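Local coordinates for protein alpha-toxin (Clostridium novyi, PDB 2VK9) that belongs to the large clostridial toxins, its modelled part being the catalytic domain with a GT-A glycosyltransferase-type fold, at residues W310-L324 and I344-I357. Sequence-based numbering, arbitrary orientation.
Sequences WEAAIFEAIANEKKL and ILSFVRNHDINDLI
The edge of the Arg349 guanidinium meets Glu321, NH1 lying 2.9 Å from Glu321 OE1 in a salt bridge; the carboxylate plane stands 80° from the guanidinium plane, and one guanidinium face rests over Leu345 O. The Trp310 ring carries Ile314 CD1 on one face, while Ile344 CD1 comes obliquely to within 3.7 Å of its CH2. Phe315 has Ala319 CB over one face and takes Ile357 CD1 at its edge, near the ring plane; Phe514 and Tyr328 add further aromatic contacts to this ring. Helix 310-321 crosses helix 344-349 at -52°, the axes of these short segments 9.3 Å apart. Ala317 CB lies 3.5 Å from Ile344 CG2 and also packs against Leu345 CD2 and Val348 CG2. Val348 divides its methyls: CG1, anti to the backbone N, packs on Glu321 CB and the Lys322 chain, and CG2 on Ala317 and Ile318. Ile318 runs antiparallel alongside Leu356 and Ile357, CD1 against Leu356 CD2 and CG2 against Ile357 CD1. Leu324, after the Schellman turn at Lys323, sets CD2 3.7 Å from Ile353 CD1. Lys322 bends at chi2 (-67°) and extends beyond, passing Ile353 CD1 and Leu356 CD1 so that NZ donates to His351 O at 2.7 Å, nearly along the C=O axis. Asp352 OD1 caps the short, weakly bonded helix 353-356 by accepting from Asn354 N. Met119, Met122 and Phe123 of helix 111-123 extend the packing around Leu324 and Ile357. An apolar seam thus runs from the crossing of helices 310-321 and 344-349 on to the chain that follows each, with the Glu321-Arg349 pair beside it, and the bond to His351 O fixes the end of an otherwise flexible lysine chain laid over Val348, Ile353 and Leu356.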
ATOM      1  N   TRP A 310     -16.807 -18.717   4.175  1.00 49.30           N
ATOM      2  CA  TRP A 310     -17.943 -19.133   3.352  1.00 47.99           C
ATOM      3  C   TRP A 310     -17.698 -18.769   1.879  1.00 47.30           C
ATOM      4  O   TRP A 310     -17.831 -19.616   0.986  1.00 46.84           O
ATOM      5  CB  TRP A 310     -19.249 -18.522   3.907  1.00 47.81           C
ATOM      6  CG  TRP A 310     -20.453 -18.619   3.013  1.00 47.44           C
ATOM      7  CD1 TRP A 310     -21.125 -17.578   2.439  1.00 47.63           C
ATOM      8  CD2 TRP A 310     -21.130 -19.816   2.590  1.00 47.15           C
ATOM      9  NE1 TRP A 310     -22.177 -18.050   1.679  1.00 47.67           N
ATOM     10  CE2 TRP A 310     -22.198 -19.417   1.751  1.00 47.02           C
ATOM     11  CE3 TRP A 310     -20.934 -21.181   2.833  1.00 47.15           C
ATOM     12  CZ2 TRP A 310     -23.066 -20.332   1.156  1.00 46.99           C
ATOM     13  CZ3 TRP A 310     -21.799 -22.093   2.239  1.00 47.61           C
ATOM     14  CH2 TRP A 310     -22.856 -21.661   1.411  1.00 47.41           C
ATOM     15  N   GLU A 311     -17.306 -17.517   1.641  1.00 46.51           N
ATOM     16  CA  GLU A 311     -17.056 -17.031   0.289  1.00 45.70           C
ATOM     17  C   GLU A 311     -15.816 -17.672  -0.311  1.00 44.97           C
ATOM     18  O   GLU A 311     -15.795 -17.993  -1.505  1.00 45.00           O
ATOM     19  CB  GLU A 311     -16.957 -15.513   0.265  1.00 45.88           C
ATOM     20  CG  GLU A 311     -18.258 -14.824   0.653  1.00 46.86           C
ATOM     21  CD  GLU A 311     -18.091 -13.342   0.964  1.00 48.09           C
ATOM     22  OE1 GLU A 311     -16.979 -12.913   1.346  1.00 48.15           O
ATOM     23  OE2 GLU A 311     -19.089 -12.603   0.838  1.00 49.31           O
ATOM     24  N   ALA A 312     -14.791 -17.879   0.514  1.00 43.74           N
ATOM     25  CA  ALA A 312     -13.627 -18.652   0.088  1.00 42.76           C
ATOM     26  C   ALA A 312     -14.071 -20.011  -0.450  1.00 42.09           C
ATOM     27  O   ALA A 312     -13.650 -20.428  -1.529  1.00 42.07           O
ATOM     28  CB  ALA A 312     -12.649 -18.821   1.229  1.00 42.67           C
ATOM     29  N   ALA A 313     -14.949 -20.671   0.300  1.00 41.31           N
ATOM     30  CA  ALA A 313     -15.480 -21.991  -0.051  1.00 40.49           C
ATOM     31  C   ALA A 313     -16.264 -22.019  -1.365  1.00 39.81           C
ATOM     32  O   ALA A 313     -16.105 -22.950  -2.157  1.00 39.52           O
ATOM     33  CB  ALA A 313     -16.333 -22.517   1.084  1.00 40.60           C
ATOM     34  N   ILE A 314     -17.105 -21.004  -1.583  1.00 39.20           N
ATOM     35  CA  ILE A 314     -17.798 -20.811  -2.864  1.00 38.60           C
ATOM     36  C   ILE A 314     -16.791 -20.913  -4.009  1.00 38.32           C
ATOM     37  O   ILE A 314     -16.993 -21.675  -4.954  1.00 38.31           O
ATOM     38  CB  ILE A 314     -18.513 -19.416  -2.967  1.00 38.67           C
ATOM     39  CG1 ILE A 314     -19.483 -19.169  -1.796  1.00 38.82           C
ATOM     40  CG2 ILE A 314     -19.197 -19.230  -4.333  1.00 37.84           C
ATOM     41  CD1 ILE A 314     -20.815 -19.902  -1.881  1.00 39.29           C
ATOM     42  N   PHE A 315     -15.699 -20.154  -3.919  1.00 37.87           N
ATOM     43  CA  PHE A 315     -14.722 -20.137  -5.004  1.00 37.26           C
ATOM     44  C   PHE A 315     -13.977 -21.453  -5.209  1.00 37.20           C
ATOM     45  O   PHE A 315     -13.691 -21.820  -6.356  1.00 37.33           O
ATOM     46  CB  PHE A 315     -13.722 -18.997  -4.882  1.00 36.88           C
ATOM     47  CG  PHE A 315     -12.712 -18.999  -5.977  1.00 36.24           C
ATOM     48  CD1 PHE A 315     -13.098 -18.743  -7.286  1.00 35.75           C
ATOM     49  CD2 PHE A 315     -11.389 -19.313  -5.715  1.00 35.91           C
ATOM     50  CE1 PHE A 315     -12.176 -18.778  -8.311  1.00 35.63           C
ATOM     51  CE2 PHE A 315     -10.457 -19.354  -6.743  1.00 35.71           C
ATOM     52  CZ  PHE A 315     -10.851 -19.083  -8.041  1.00 35.73           C
ATOM     53  N   GLU A 316     -13.659 -22.151  -4.118  1.00 36.81           N
ATOM     54  CA  GLU A 316     -13.064 -23.491  -4.212  1.00 36.86           C
ATOM     55  C   GLU A 316     -13.919 -24.419  -5.083  1.00 36.50           C
ATOM     56  O   GLU A 316     -13.394 -25.252  -5.832  1.00 36.11           O
ATOM     57  CB  GLU A 316     -12.890 -24.109  -2.827  1.00 36.96           C
ATOM     58  CG  GLU A 316     -12.018 -23.302  -1.889  1.00 37.44           C
ATOM     59  CD  GLU A 316     -11.933 -23.895  -0.494  1.00 37.59           C
ATOM     60  OE1 GLU A 316     -12.811 -24.697  -0.106  1.00 39.05           O
ATOM     61  OE2 GLU A 316     -10.980 -23.547   0.226  1.00 38.85           O
ATOM     62  N   ALA A 317     -15.237 -24.249  -4.983  1.00 36.25           N
ATOM     63  CA  ALA A 317     -16.190 -25.010  -5.775  1.00 36.32           C
ATOM     64  C   ALA A 317     -16.093 -24.651  -7.242  1.00 36.32           C
ATOM     65  O   ALA A 317     -16.047 -25.533  -8.094  1.00 36.66           O
ATOM     66  CB  ALA A 317     -17.597 -24.772  -5.274  1.00 36.47           C
ATOM     67  N   ILE A 318     -16.066 -23.355  -7.539  1.00 36.22           N
ATOM     68  CA  ILE A 318     -15.896 -22.912  -8.912  1.00 36.13           C
ATOM     69  C   ILE A 318     -14.568 -23.414  -9.432  1.00 36.27           C
ATOM     70  O   ILE A 318     -14.527 -24.078 -10.461  1.00 36.05           O
ATOM     71  CB  ILE A 318     -15.964 -21.381  -9.056  1.00 36.19           C
ATOM     72  CG1 ILE A 318     -17.343 -20.873  -8.623  1.00 36.09           C
ATOM     73  CG2 ILE A 318     -15.670 -20.984 -10.502  1.00 35.43           C
ATOM     74  CD1 ILE A 318     -17.425 -19.390  -8.398  1.00 35.50           C
ATOM     75  N   ALA A 319     -13.491 -23.120  -8.700  1.00 36.67           N
ATOM     76  CA  ALA A 319     -12.138 -23.478  -9.132  1.00 37.16           C
ATOM     77  C   ALA A 319     -12.078 -24.942  -9.516  1.00 37.64           C
ATOM     78  O   ALA A 319     -11.577 -25.282 -10.588  1.00 37.32           O
ATOM     79  CB  ALA A 319     -11.113 -23.160  -8.054  1.00 36.83           C
ATOM     80  N   ASN A 320     -12.632 -25.791  -8.650  1.00 38.64           N
ATOM     81  CA  ASN A 320     -12.584 -27.245  -8.828  1.00 39.69           C
ATOM     82  C   ASN A 320     -13.529 -27.817  -9.887  1.00 40.19           C
ATOM     83  O   ASN A 320     -13.073 -28.459 -10.834  1.00 40.63           O
ATOM     84  CB  ASN A 320     -12.772 -27.949  -7.485  1.00 39.74           C
ATOM     85  CG  ASN A 320     -11.506 -27.947  -6.654  1.00 40.46           C
ATOM     86  OD1 ASN A 320     -10.573 -28.692  -6.943  1.00 42.07           O
ATOM     87  ND2 ASN A 320     -11.460 -27.105  -5.623  1.00 40.41           N
ATOM     88  N   GLU A 321     -14.829 -27.589  -9.741  1.00 40.60           N
ATOM     89  CA  GLU A 321     -15.788 -28.106 -10.715  1.00 41.45           C
ATOM     90  C   GLU A 321     -15.524 -27.609 -12.129  1.00 41.41           C
ATOM     91  O   GLU A 321     -15.607 -28.378 -13.086  1.00 41.50           O
ATOM     92  CB  GLU A 321     -17.230 -27.782 -10.302  1.00 41.86           C
ATOM     93  CG  GLU A 321     -17.747 -28.627  -9.128  1.00 43.58           C
ATOM     94  CD  GLU A 321     -17.568 -30.128  -9.353  1.00 45.90           C
ATOM     95  OE1 GLU A 321     -18.264 -30.678 -10.241  1.00 46.63           O
ATOM     96  OE2 GLU A 321     -16.728 -30.745  -8.647  1.00 46.42           O
ATOM     97  N   LYS A 322     -15.191 -26.325 -12.246  1.00 41.54           N
ATOM     98  CA  LYS A 322     -14.936 -25.688 -13.535  1.00 41.40           C
ATOM     99  C   LYS A 322     -13.486 -25.852 -13.977  1.00 41.78           C
ATOM    100  O   LYS A 322     -13.088 -25.337 -15.031  1.00 41.76           O
ATOM    101  CB  LYS A 322     -15.333 -24.214 -13.487  1.00 41.10           C
ATOM    102  CG  LYS A 322     -16.831 -23.995 -13.342  1.00 40.35           C
ATOM    103  CD  LYS A 322     -17.587 -24.456 -14.580  1.00 39.38           C
ATOM    104  CE  LYS A 322     -19.072 -24.203 -14.430  1.00 39.50           C
ATOM    105  NZ  LYS A 322     -19.794 -24.318 -15.722  1.00 39.11           N
ATOM    106  N   LYS A 323     -12.720 -26.587 -13.167  1.00 41.96           N
ATOM    107  CA  LYS A 323     -11.328 -26.945 -13.454  1.00 42.32           C
ATOM    108  C   LYS A 323     -10.487 -25.733 -13.868  1.00 42.05           C
ATOM    109  O   LYS A 323      -9.922 -25.689 -14.952  1.00 42.07           O
ATOM    110  CB  LYS A 323     -11.254 -28.100 -14.469  1.00 42.29           C
ATOM    111  CG  LYS A 323     -11.714 -29.466 -13.903  1.00 42.81           C
ATOM    112  CD  LYS A 323     -11.567 -30.622 -14.922  1.00 43.17           C
ATOM    113  CE  LYS A 323     -12.688 -30.621 -15.975  1.00 44.22           C
ATOM    114  NZ  LYS A 323     -12.482 -31.637 -17.040  1.00 44.53           N
ATOM    115  N   LEU A 324     -10.415 -24.758 -12.972  1.00 42.01           N
ATOM    116  CA  LEU A 324      -9.704 -23.512 -13.215  1.00 42.14           C
ATOM    117  C   LEU A 324      -8.274 -23.501 -12.665  1.00 42.45           C
ATOM    118  O   LEU A 324      -7.473 -22.655 -13.036  1.00 42.62           O
ATOM    119  CB  LEU A 324     -10.489 -22.345 -12.614  1.00 41.82           C
ATOM    120  CG  LEU A 324     -11.843 -22.044 -13.240  1.00 41.48           C
ATOM    121  CD1 LEU A 324     -12.388 -20.763 -12.670  1.00 41.25           C
ATOM    122  CD2 LEU A 324     -11.713 -21.946 -14.749  1.00 41.74           C
ATOM    123  N   ILE A 344     -23.929 -26.343  -3.571  1.00 59.24           N
ATOM    124  CA  ILE A 344     -22.924 -25.473  -4.170  1.00 58.78           C
ATOM    125  C   ILE A 344     -22.421 -26.083  -5.482  1.00 58.61           C
ATOM    126  O   ILE A 344     -22.532 -25.462  -6.536  1.00 58.39           O
ATOM    127  CB  ILE A 344     -21.724 -25.236  -3.223  1.00 58.67           C
ATOM    128  CG1 ILE A 344     -22.165 -24.757  -1.835  1.00 58.65           C
ATOM    129  CG2 ILE A 344     -20.756 -24.247  -3.827  1.00 59.02           C
ATOM    130  CD1 ILE A 344     -22.922 -23.439  -1.818  1.00 59.19           C
ATOM    131  N   LEU A 345     -21.895 -27.305  -5.398  1.00 58.60           N
ATOM    132  CA  LEU A 345     -21.319 -28.012  -6.539  1.00 58.88           C
ATOM    133  C   LEU A 345     -22.276 -28.234  -7.711  1.00 59.36           C
ATOM    134  O   LEU A 345     -21.858 -28.227  -8.869  1.00 59.34           O
ATOM    135  CB  LEU A 345     -20.722 -29.350  -6.098  1.00 58.76           C
ATOM    136  CG  LEU A 345     -19.467 -29.367  -5.220  1.00 58.63           C
ATOM    137  CD1 LEU A 345     -18.725 -30.678  -5.427  1.00 59.32           C
ATOM    138  CD2 LEU A 345     -18.536 -28.220  -5.528  1.00 58.12           C
ATOM    139  N   SER A 346     -23.555 -28.443  -7.416  1.00 60.11           N
ATOM    140  CA  SER A 346     -24.553 -28.577  -8.473  1.00 60.78           C
ATOM    141  C   SER A 346     -24.926 -27.208  -9.038  1.00 61.02           C
ATOM    142  O   SER A 346     -25.257 -27.092 -10.220  1.00 61.37           O
ATOM    143  CB  SER A 346     -25.804 -29.291  -7.964  1.00 60.78           C
ATOM    144  OG  SER A 346     -26.492 -28.467  -7.044  1.00 61.34           O
ATOM    145  N   PHE A 347     -24.877 -26.180  -8.192  1.00 61.20           N
ATOM    146  CA  PHE A 347     -25.147 -24.815  -8.631  1.00 61.21           C
ATOM    147  C   PHE A 347     -24.063 -24.335  -9.583  1.00 60.87           C
ATOM    148  O   PHE A 347     -24.348 -23.685 -10.587  1.00 60.90           O
ATOM    149  CB  PHE A 347     -25.246 -23.866  -7.442  1.00 61.48           C
ATOM    150  CG  PHE A 347     -25.952 -22.591  -7.763  1.00 63.04           C
ATOM    151  CD1 PHE A 347     -27.330 -22.482  -7.562  1.00 64.53           C
ATOM    152  CD2 PHE A 347     -25.253 -21.506  -8.297  1.00 64.38           C
ATOM    153  CE1 PHE A 347     -28.007 -21.303  -7.871  1.00 65.67           C
ATOM    154  CE2 PHE A 347     -25.913 -20.320  -8.613  1.00 65.64           C
ATOM    155  CZ  PHE A 347     -27.297 -20.217  -8.401  1.00 66.13           C
ATOM    156  N   VAL A 348     -22.819 -24.660  -9.248  1.00 60.58           N
ATOM    157  CA  VAL A 348     -21.671 -24.358 -10.088  1.00 60.27           C
ATOM    158  C   VAL A 348     -21.791 -25.032 -11.456  1.00 60.24           C
ATOM    159  O   VAL A 348     -21.658 -24.370 -12.482  1.00 60.23           O
ATOM    160  CB  VAL A 348     -20.343 -24.753  -9.391  1.00 60.19           C
ATOM    161  CG1 VAL A 348     -19.162 -24.655 -10.351  1.00 60.22           C
ATOM    162  CG2 VAL A 348     -20.104 -23.875  -8.170  1.00 60.14           C
ATOM    163  N   ARG A 349     -22.065 -26.335 -11.477  1.00 60.25           N
ATOM    164  CA  ARG A 349     -22.064 -27.071 -12.747  1.00 60.36           C
ATOM    165  C   ARG A 349     -23.227 -26.720 -13.685  1.00 60.09           C
ATOM    166  O   ARG A 349     -23.157 -26.989 -14.886  1.00 60.35           O
ATOM    167  CB  ARG A 349     -21.905 -28.592 -12.551  1.00 60.33           C
ATOM    168  CG  ARG A 349     -23.016 -29.289 -11.788  1.00 61.03           C
ATOM    169  CD  ARG A 349     -22.892 -30.822 -11.882  1.00 60.89           C
ATOM    170  NE  ARG A 349     -23.192 -31.458 -10.598  1.00 61.03           N
ATOM    171  CZ  ARG A 349     -22.273 -31.770  -9.687  1.00 60.80           C
ATOM    172  NH1 ARG A 349     -20.989 -31.529  -9.918  1.00 60.82           N
ATOM    173  NH2 ARG A 349     -22.633 -32.328  -8.544  1.00 61.17           N
ATOM    174  N   ASN A 350     -24.271 -26.097 -13.144  1.00 59.74           N
ATOM    175  CA  ASN A 350     -25.422 -25.677 -13.953  1.00 59.48           C
ATOM    176  C   ASN A 350     -25.385 -24.212 -14.406  1.00 59.12           C
ATOM    177  O   ASN A 350     -26.301 -23.741 -15.082  1.00 59.07           O
ATOM    178  CB  ASN A 350     -26.733 -25.989 -13.220  1.00 59.59           C
ATOM    179  CG  ASN A 350     -27.037 -27.479 -13.181  1.00 59.89           C
ATOM    180  OD1 ASN A 350     -27.330 -28.038 -12.120  1.00 59.69           O
ATOM    181  ND2 ASN A 350     -26.958 -28.134 -14.343  1.00 60.27           N
ATOM    182  N   HIS A 351     -24.320 -23.505 -14.037  1.00 58.67           N
ATOM    183  CA  HIS A 351     -24.095 -22.134 -14.486  1.00 58.11           C
ATOM    184  C   HIS A 351     -22.893 -22.045 -15.414  1.00 57.39           C
ATOM    185  O   HIS A 351     -21.943 -22.806 -15.270  1.00 57.22           O
ATOM    186  CB  HIS A 351     -23.918 -21.202 -13.289  1.00 58.40           C
ATOM    187  CG  HIS A 351     -25.210 -20.786 -12.655  1.00 59.57           C
ATOM    188  ND1 HIS A 351     -25.641 -19.475 -12.634  1.00 60.35           N
ATOM    189  CD2 HIS A 351     -26.174 -21.508 -12.034  1.00 60.29           C
ATOM    190  CE1 HIS A 351     -26.810 -19.408 -12.020  1.00 60.67           C
ATOM    191  NE2 HIS A 351     -27.155 -20.627 -11.648  1.00 61.03           N
ATOM    192  N   ASP A 352     -22.953 -21.124 -16.373  1.00 56.75           N
ATOM    193  CA  ASP A 352     -21.848 -20.882 -17.303  1.00 56.20           C
ATOM    194  C   ASP A 352     -20.638 -20.301 -16.567  1.00 55.40           C
ATOM    195  O   ASP A 352     -20.789 -19.623 -15.545  1.00 55.46           O
ATOM    196  CB  ASP A 352     -22.287 -19.947 -18.441  1.00 56.48           C
ATOM    197  CG  ASP A 352     -21.304 -19.942 -19.619  1.00 57.51           C
ATOM    198  OD1 ASP A 352     -20.290 -19.201 -19.578  1.00 57.88           O
ATOM    199  OD2 ASP A 352     -21.551 -20.684 -20.598  1.00 58.96           O
ATOM    200  N   ILE A 353     -19.447 -20.573 -17.095  1.00 54.31           N
ATOM    201  CA  ILE A 353     -18.187 -20.129 -16.492  1.00 53.35           C
ATOM    202  C   ILE A 353     -18.012 -18.603 -16.464  1.00 52.58           C
ATOM    203  O   ILE A 353     -17.472 -18.054 -15.506  1.00 52.42           O
ATOM    204  CB  ILE A 353     -16.980 -20.817 -17.170  1.00 53.45           C
ATOM    205  CG1 ILE A 353     -15.803 -20.920 -16.202  1.00 53.86           C
ATOM    206  CG2 ILE A 353     -16.605 -20.138 -18.499  1.00 53.12           C
ATOM    207  CD1 ILE A 353     -14.909 -22.128 -16.505  1.00 55.49           C
ATOM    208  N   ASN A 354     -18.478 -17.936 -17.519  1.00 51.62           N
ATOM    209  CA  ASN A 354     -18.365 -16.485 -17.649  1.00 50.70           C
ATOM    210  C   ASN A 354     -19.486 -15.773 -16.910  1.00 50.20           C
ATOM    211  O   ASN A 354     -19.528 -14.548 -16.816  1.00 50.20           O
ATOM    212  CB  ASN A 354     -18.337 -16.089 -19.124  1.00 50.55           C
ATOM    213  CG  ASN A 354     -17.136 -16.663 -19.848  1.00 50.11           C
ATOM    214  OD1 ASN A 354     -15.988 -16.448 -19.446  1.00 48.87           O
ATOM    215  ND2 ASN A 354     -17.394 -17.405 -20.921  1.00 49.97           N
ATOM    216  N   ASP A 355     -20.394 -16.569 -16.375  1.00 49.52           N
ATOM    217  CA  ASP A 355     -21.452 -16.071 -15.543  1.00 48.92           C
ATOM    218  C   ASP A 355     -20.948 -16.040 -14.092  1.00 47.73           C
ATOM    219  O   ASP A 355     -21.436 -15.263 -13.264  1.00 47.62           O
ATOM    220  CB  ASP A 355     -22.659 -16.991 -15.709  1.00 49.60           C
ATOM    221  CG  ASP A 355     -23.941 -16.394 -15.165  1.00 52.23           C
ATOM    222  OD1 ASP A 355     -23.887 -15.330 -14.497  1.00 55.03           O
ATOM    223  OD2 ASP A 355     -25.016 -17.007 -15.400  1.00 54.64           O
ATOM    224  N   LEU A 356     -19.945 -16.868 -13.804  1.00 46.19           N
ATOM    225  CA  LEU A 356     -19.423 -17.035 -12.449  1.00 44.60           C
ATOM    226  C   LEU A 356     -18.247 -16.122 -12.137  1.00 43.62           C
ATOM    227  O   LEU A 356     -18.193 -15.516 -11.067  1.00 43.54           O
ATOM    228  CB  LEU A 356     -19.004 -18.487 -12.233  1.00 44.66           C
ATOM    229  CG  LEU A 356     -20.124 -19.519 -12.135  1.00 44.24           C
ATOM    230  CD1 LEU A 356     -19.611 -20.885 -12.542  1.00 43.76           C
ATOM    231  CD2 LEU A 356     -20.683 -19.543 -10.728  1.00 43.61           C
ATOM    232  N   ILE A 357     -17.302 -16.049 -13.071  1.00 42.34           N
ATOM    233  CA  ILE A 357     -16.120 -15.207 -12.929  1.00 41.09           C
ATOM    234  C   ILE A 357     -16.287 -13.977 -13.809  1.00 40.44           C
ATOM    235  O   ILE A 357     -16.615 -14.092 -14.988  1.00 40.60           O
ATOM    236  CB  ILE A 357     -14.814 -15.951 -13.335  1.00 40.97           C
ATOM    237  CG1 ILE A 357     -14.676 -17.305 -12.622  1.00 40.12           C
ATOM    238  CG2 ILE A 357     -13.587 -15.077 -13.095  1.00 40.95           C
ATOM    239  CD1 ILE A 357     -14.648 -17.237 -11.108  1.00 39.61           C
TER